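Local coordinates for abietadiene synthase, chloroplastic (Abies grandis, PDB 3S9V), which belongs to the terpene synthase family and is a largely helical plant enzyme of the chloroplast, at residues A276-E281 / G326-R331; P318-T323 / T364-V369. One frame throughout, in Å; residues are numbered along the deposited sequence.

Interaction 1. Residues A276-E281 / G326-R331; sequences AVDTVE and GLRILR
The closest CA atoms are those of D278 and I329, 7.5 Å apart, where helices 269-282 and 320-332 pass with their local axes inclined at 64°. Both helices belong to the alpha-helical (alpha/alpha) barrel of the terpene synthase N-terminal region, as in class II terpene cyclases. The side chains form an apolar patch beside a buried salt bridge. I329 is the largest contributor. I329 and V277 lie alongside, pointing in opposite directions, with I329 CG2 3.9 Å from V277 CG1. I329 CD1 reaches the CB of D278 at 3.6 Å, the two side chains crossing at about a right angle. L297 and I293 of helix 290-301 add to this buried layer. D278 CG is anti to the backbone N (chi1 -173°), which carries the carboxylate out to R328. R328 NH1 donates to D278 OD1 over 2.8 Å, nearly straight. The oxygen lies in the guanidinium plane, yet the nitrogen stands above the carboxylate plane. D278 OD1 also pairs with R371, so several donors hold this one oxygen. E281 turns its OE2 to H333. Its OE1 joins the cluster through a bridging water, which donates to E281 OE1 at 2.7 Å and to D278 OD1, and accepts from R328 NH2 at 2.8 Å.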
loop_
_atom_site.group_PDB
_atom_site.type_symbol
_atom_site.label_atom_id
_atom_site.label_comp_id
_atom_site.label_asym_id
_atom_site.label_seq_id
_atom_site.Cartn_x
_atom_site.Cartn_y
_atom_site.Cartn_z
ATOM N N ALA A 276 4.479 -8.849 4.940
ATOM C CA ALA A 276 4.533 -9.894 3.925
ATOM C C ALA A 276 3.304 -9.785 3.032
ATOM O O ALA A 276 3.400 -9.868 1.800
ATOM C CB ALA A 276 4.583 -11.269 4.589
ATOM N N VAL A 277 2.149 -9.594 3.667
ATOM C CA VAL A 277 0.877 -9.467 2.956
ATOM C C VAL A 277 0.842 -8.221 2.079
ATOM O O VAL A 277 0.379 -8.261 0.935
ATOM C CB VAL A 277 -0.309 -9.391 3.953
ATOM C CG1 VAL A 277 -1.576 -8.898 3.245
ATOM C CG2 VAL A 277 -0.548 -10.757 4.580
ATOM N N ASP A 278 1.322 -7.112 2.627
ATOM C CA ASP A 278 1.333 -5.846 1.902
ATOM C C ASP A 278 2.285 -5.962 0.718
ATOM O O ASP A 278 2.018 -5.436 -0.356
ATOM C CB ASP A 278 1.770 -4.703 2.835
ATOM C CG ASP A 278 1.634 -3.336 2.189
ATOM O OD1 ASP A 278 0.533 -3.016 1.694
ATOM O OD2 ASP A 278 2.622 -2.577 2.181
ATOM N N THR A 279 3.386 -6.676 0.920
ATOM C CA THR A 279 4.380 -6.871 -0.130
ATOM C C THR A 279 3.818 -7.619 -1.329
ATOM O O THR A 279 3.976 -7.175 -2.461
ATOM C CB THR A 279 5.607 -7.643 0.402
ATOM O OG1 THR A 279 6.218 -6.882 1.447
ATOM C CG2 THR A 279 6.630 -7.873 -0.706
ATOM N N VAL A 280 3.170 -8.757 -1.086
ATOM C CA VAL A 280 2.600 -9.538 -2.185
ATOM C C VAL A 280 1.403 -8.829 -2.834
ATOM O O VAL A 280 1.113 -9.040 -4.019
ATOM C CB VAL A 280 2.180 -10.950 -1.722
ATOM C CG1 VAL A 280 3.398 -11.723 -1.253
ATOM C CG2 VAL A 280 1.151 -10.859 -0.615
ATOM N N GLU A 281 0.707 -7.986 -2.073
ATOM C CA GLU A 281 -0.414 -7.256 -2.656
ATOM C C GLU A 281 0.121 -6.147 -3.559
ATOM O O GLU A 281 -0.306 -6.029 -4.705
ATOM C CB GLU A 281 -1.316 -6.659 -1.573
ATOM C CG GLU A 281 -2.045 -7.705 -0.738
ATOM C CD GLU A 281 -3.088 -7.102 0.189
ATOM O OE1 GLU A 281 -2.753 -6.153 0.935
ATOM O OE2 GLU A 281 -4.243 -7.587 0.177
ATOM N N GLY A 326 -1.894 -2.287 9.576
ATOM C CA GLY A 326 -2.969 -3.169 9.980
ATOM C C GLY A 326 -4.345 -2.589 9.731
ATOM O O GLY A 326 -5.241 -3.303 9.283
ATOM N N LEU A 327 -4.529 -1.300 10.019
ATOM C CA LEU A 327 -5.836 -0.676 9.811
ATOM C C LEU A 327 -6.269 -0.746 8.345
ATOM O O LEU A 327 -7.403 -1.139 8.056
ATOM C CB LEU A 327 -5.834 0.785 10.294
ATOM C CG LEU A 327 -7.086 1.606 9.967
ATOM C CD1 LEU A 327 -8.330 0.878 10.465
ATOM C CD2 LEU A 327 -6.970 2.984 10.598
ATOM N N ARG A 328 -5.376 -0.396 7.419
ATOM C CA ARG A 328 -5.737 -0.445 5.997
ATOM C C ARG A 328 -5.985 -1.853 5.468
ATOM O O ARG A 328 -7.031 -2.122 4.859
ATOM C CB ARG A 328 -4.669 0.223 5.123
ATOM C CG ARG A 328 -5.029 0.258 3.624
ATOM C CD ARG A 328 -3.959 0.988 2.821
ATOM N NE ARG A 328 -2.653 0.461 3.178
ATOM C CZ ARG A 328 -2.073 -0.580 2.595
ATOM N NH1 ARG A 328 -0.886 -0.989 3.023
ATOM N NH2 ARG A 328 -2.654 -1.182 1.564
ATOM N N ILE A 329 -5.031 -2.749 5.692
ATOM C CA ILE A 329 -5.157 -4.118 5.207
ATOM C C ILE A 329 -6.293 -4.913 5.849
ATOM O O ILE A 329 -6.988 -5.652 5.158
ATOM C CB ILE A 329 -3.840 -4.882 5.373
ATOM C CG1 ILE A 329 -2.765 -4.219 4.504
ATOM C CG2 ILE A 329 -4.029 -6.347 4.976
ATOM C CD1 ILE A 329 -1.377 -4.847 4.617
ATOM N N LEU A 330 -6.481 -4.775 7.158
ATOM C CA LEU A 330 -7.566 -5.480 7.840
ATOM C C LEU A 330 -8.906 -4.914 7.376
ATOM O O LEU A 330 -9.889 -5.647 7.224
ATOM C CB LEU A 330 -7.440 -5.342 9.365
ATOM C CG LEU A 330 -6.282 -6.127 10.002
ATOM C CD1 LEU A 330 -6.197 -5.823 11.483
ATOM C CD2 LEU A 330 -6.501 -7.624 9.791
ATOM N N ARG A 331 -8.942 -3.605 7.148
ATOM C CA ARG A 331 -10.161 -2.977 6.684
ATOM C C ARG A 331 -10.507 -3.463 5.286
ATOM O O ARG A 331 -11.646 -3.862 5.025
ATOM C CB ARG A 331 -10.026 -1.455 6.668
ATOM C CG ARG A 331 -11.072 -0.771 5.791
ATOM C CD ARG A 331 -11.176 0.706 6.101
ATOM N NE ARG A 331 -11.828 0.916 7.384
ATOM C CZ ARG A 331 -12.088 2.110 7.901
ATOM N NH1 ARG A 331 -12.693 2.200 9.076
ATOM N NH2 ARG A 331 -11.731 3.209 7.250
HETATM O O HOH W 1 -1.897 -3.629 0.453
#

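Interaction 2. Residues P318-T323 / T364-V369; sequences PDIDDT and TDMLNV
D321 and D365 bring the two backbones within 5.0 Å, CA to CA, where the first turn of helix 320-332 meets helix 363-373. D319 to D322 spell the DXDD sequence motif of class II terpene synthases. The tight part of the contact is apolar on one side and polar on the other. V369 CG2 fits against I320, 3.5 Å from I320 CG1 and just as close to I320 CD1. Beside it, D321 CG lies opposite the backbone N (chi1 -153°), which sends the carboxylate across to N368. D321 OD1 accepts from N368 ND2 over 2.7 Å through its syn lone pair. The bond is bent, with an N-H...O angle of 151°, and the acceptor is tilted slightly out of the amide plane. N368 OD1 in turn accepts from R371. W275 of helix 269-282 packs on both D321 and N368. On the buried side M366 CE only touches I320 CG2 loosely, and M366 packs also on helix 381-397. The loose side is toward T364, which like D321 is partly exposed. Its CG2 only grazes D321 OD2 at 4.2 Å. D365 offers its CB to D321, while its carboxylate turns back to G362 N. D319 is the N-cap of helix 320-332: its OD2 accepts from D322 N at 2.9 Å, met from above the carboxylate plane.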
loop_
_atom_site.group_PDB
_atom_site.type_symbol
_atom_site.label_atom_id
_atom_site.label_comp_id
_atom_site.label_asym_id
_atom_site.label_seq_id
_atom_site.Cartn_x
_atom_site.Cartn_y
_atom_site.Cartn_z
ATOM N N PRO A 318 2.122 0.727 21.200
ATOM C CA PRO A 318 1.793 0.563 19.785
ATOM C C PRO A 318 2.571 1.590 18.985
ATOM O O PRO A 318 3.112 2.538 19.557
ATOM C CB PRO A 318 0.296 0.838 19.756
ATOM C CG PRO A 318 0.174 1.959 20.762
ATOM C CD PRO A 318 1.058 1.470 21.906
ATOM N N ASP A 319 2.641 1.397 17.672
ATOM C CA ASP A 319 3.324 2.358 16.812
ATOM C C ASP A 319 2.439 2.641 15.606
ATOM O O ASP A 319 1.734 1.758 15.117
ATOM C CB ASP A 319 4.688 1.839 16.360
ATOM C CG ASP A 319 4.586 0.687 15.396
ATOM O OD1 ASP A 319 4.272 -0.435 15.839
ATOM O OD2 ASP A 319 4.818 0.909 14.192
ATOM N N ILE A 320 2.486 3.877 15.124
ATOM C CA ILE A 320 1.657 4.285 14.005
ATOM C C ILE A 320 1.900 3.491 12.718
ATOM O O ILE A 320 0.981 3.307 11.925
ATOM C CB ILE A 320 1.830 5.790 13.719
ATOM C CG1 ILE A 320 0.583 6.332 13.019
ATOM C CG2 ILE A 320 3.068 6.025 12.864
ATOM C CD1 ILE A 320 0.580 7.838 12.875
ATOM N N ASP A 321 3.122 3.005 12.517
ATOM C CA ASP A 321 3.432 2.258 11.300
ATOM C C ASP A 321 2.686 0.926 11.256
ATOM O O ASP A 321 1.978 0.655 10.293
ATOM C CB ASP A 321 4.948 2.027 11.179
ATOM C CG ASP A 321 5.409 1.867 9.727
ATOM O OD1 ASP A 321 4.565 1.951 8.796
ATOM O OD2 ASP A 321 6.627 1.665 9.519
ATOM N N ASP A 322 2.843 0.099 12.291
ATOM C CA ASP A 322 2.156 -1.192 12.344
ATOM C C ASP A 322 0.640 -1.002 12.429
ATOM O O ASP A 322 -0.126 -1.791 11.873
ATOM C CB ASP A 322 2.595 -2.010 13.563
ATOM C CG ASP A 322 3.993 -2.569 13.426
ATOM O OD1 ASP A 322 4.941 -1.931 13.928
ATOM O OD2 ASP A 322 4.146 -3.647 12.810
ATOM N N THR A 323 0.214 0.036 13.143
ATOM C CA THR A 323 -1.210 0.311 13.307
ATOM C C THR A 323 -1.842 0.784 12.006
ATOM O O THR A 323 -2.939 0.363 11.658
ATOM C CB THR A 323 -1.459 1.371 14.393
ATOM O OG1 THR A 323 -0.961 0.888 15.645
ATOM C CG2 THR A 323 -2.950 1.654 14.520
ATOM N N THR A 364 9.160 6.707 5.821
ATOM C CA THR A 364 8.555 5.393 5.712
ATOM C C THR A 364 7.222 5.292 6.456
ATOM O O THR A 364 6.211 4.912 5.864
ATOM C CB THR A 364 9.523 4.308 6.208
ATOM O OG1 THR A 364 10.685 4.301 5.370
ATOM C CG2 THR A 364 8.873 2.944 6.147
ATOM N N ASP A 365 7.194 5.651 7.736
ATOM C CA ASP A 365 5.937 5.561 8.474
ATOM C C ASP A 365 4.867 6.568 8.038
ATOM O O ASP A 365 3.685 6.218 7.976
ATOM C CB ASP A 365 6.179 5.655 9.988
ATOM C CG ASP A 365 7.090 6.802 10.371
ATOM O OD1 ASP A 365 8.277 6.778 9.966
ATOM O OD2 ASP A 365 6.618 7.719 11.080
ATOM N N MET A 366 5.249 7.808 7.733
ATOM C CA MET A 366 4.241 8.775 7.298
ATOM C C MET A 366 3.653 8.267 5.992
ATOM O O MET A 366 2.479 8.496 5.707
ATOM C CB MET A 366 4.825 10.188 7.098
ATOM C CG MET A 366 5.141 10.961 8.390
ATOM S SD MET A 366 3.746 11.196 9.545
ATOM C CE MET A 366 3.877 9.715 10.516
ATOM N N LEU A 367 4.466 7.562 5.205
ATOM C CA LEU A 367 3.982 7.026 3.941
ATOM C C LEU A 367 2.898 5.968 4.153
ATOM O O LEU A 367 1.852 6.011 3.504
ATOM C CB LEU A 367 5.123 6.422 3.118
ATOM C CG LEU A 367 4.628 5.669 1.874
ATOM C CD1 LEU A 367 3.776 6.596 1.021
ATOM C CD2 LEU A 367 5.805 5.136 1.070
ATOM N N ASN A 368 3.139 5.013 5.046
ATOM C CA ASN A 368 2.128 3.988 5.286
ATOM C C ASN A 368 0.873 4.592 5.908
ATOM O O ASN A 368 -0.241 4.108 5.684
ATOM C CB ASN A 368 2.693 2.866 6.162
ATOM C CG ASN A 368 3.736 2.037 5.427
ATOM O OD1 ASN A 368 3.540 1.672 4.267
ATOM N ND2 ASN A 368 4.845 1.735 6.097
ATOM N N VAL A 369 1.055 5.663 6.676
ATOM C CA VAL A 369 -0.067 6.349 7.292
ATOM C C VAL A 369 -0.854 7.045 6.181
ATOM O O VAL A 369 -2.082 7.077 6.210
ATOM C CB VAL A 369 0.408 7.410 8.331
ATOM C CG1 VAL A 369 -0.758 8.292 8.757
ATOM C CG2 VAL A 369 1.001 6.720 9.551
#

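How the interactions relate
Both interactions use helix 320-332 in the N-terminal terpene synthase domain, with centres about 12 Å apart. Interaction 2 takes its first turn and the residues just before it; interaction 1 takes a later part. The partner helices differ: 363-373 in interaction 2, 269-282 in interaction 1. Both contacts are mainly buried, but interaction 2 includes partly exposed T364 and D321, whereas E281 is the partly exposed member of interaction 1. Both join apolar packing to a polar bond, a salt bridge with a shared water in interaction 1 and a carboxylate-amide bond in interaction 2, where the backbones are closer. R371 ties the two together, reaching D278 with NH2 and N368 with NH1.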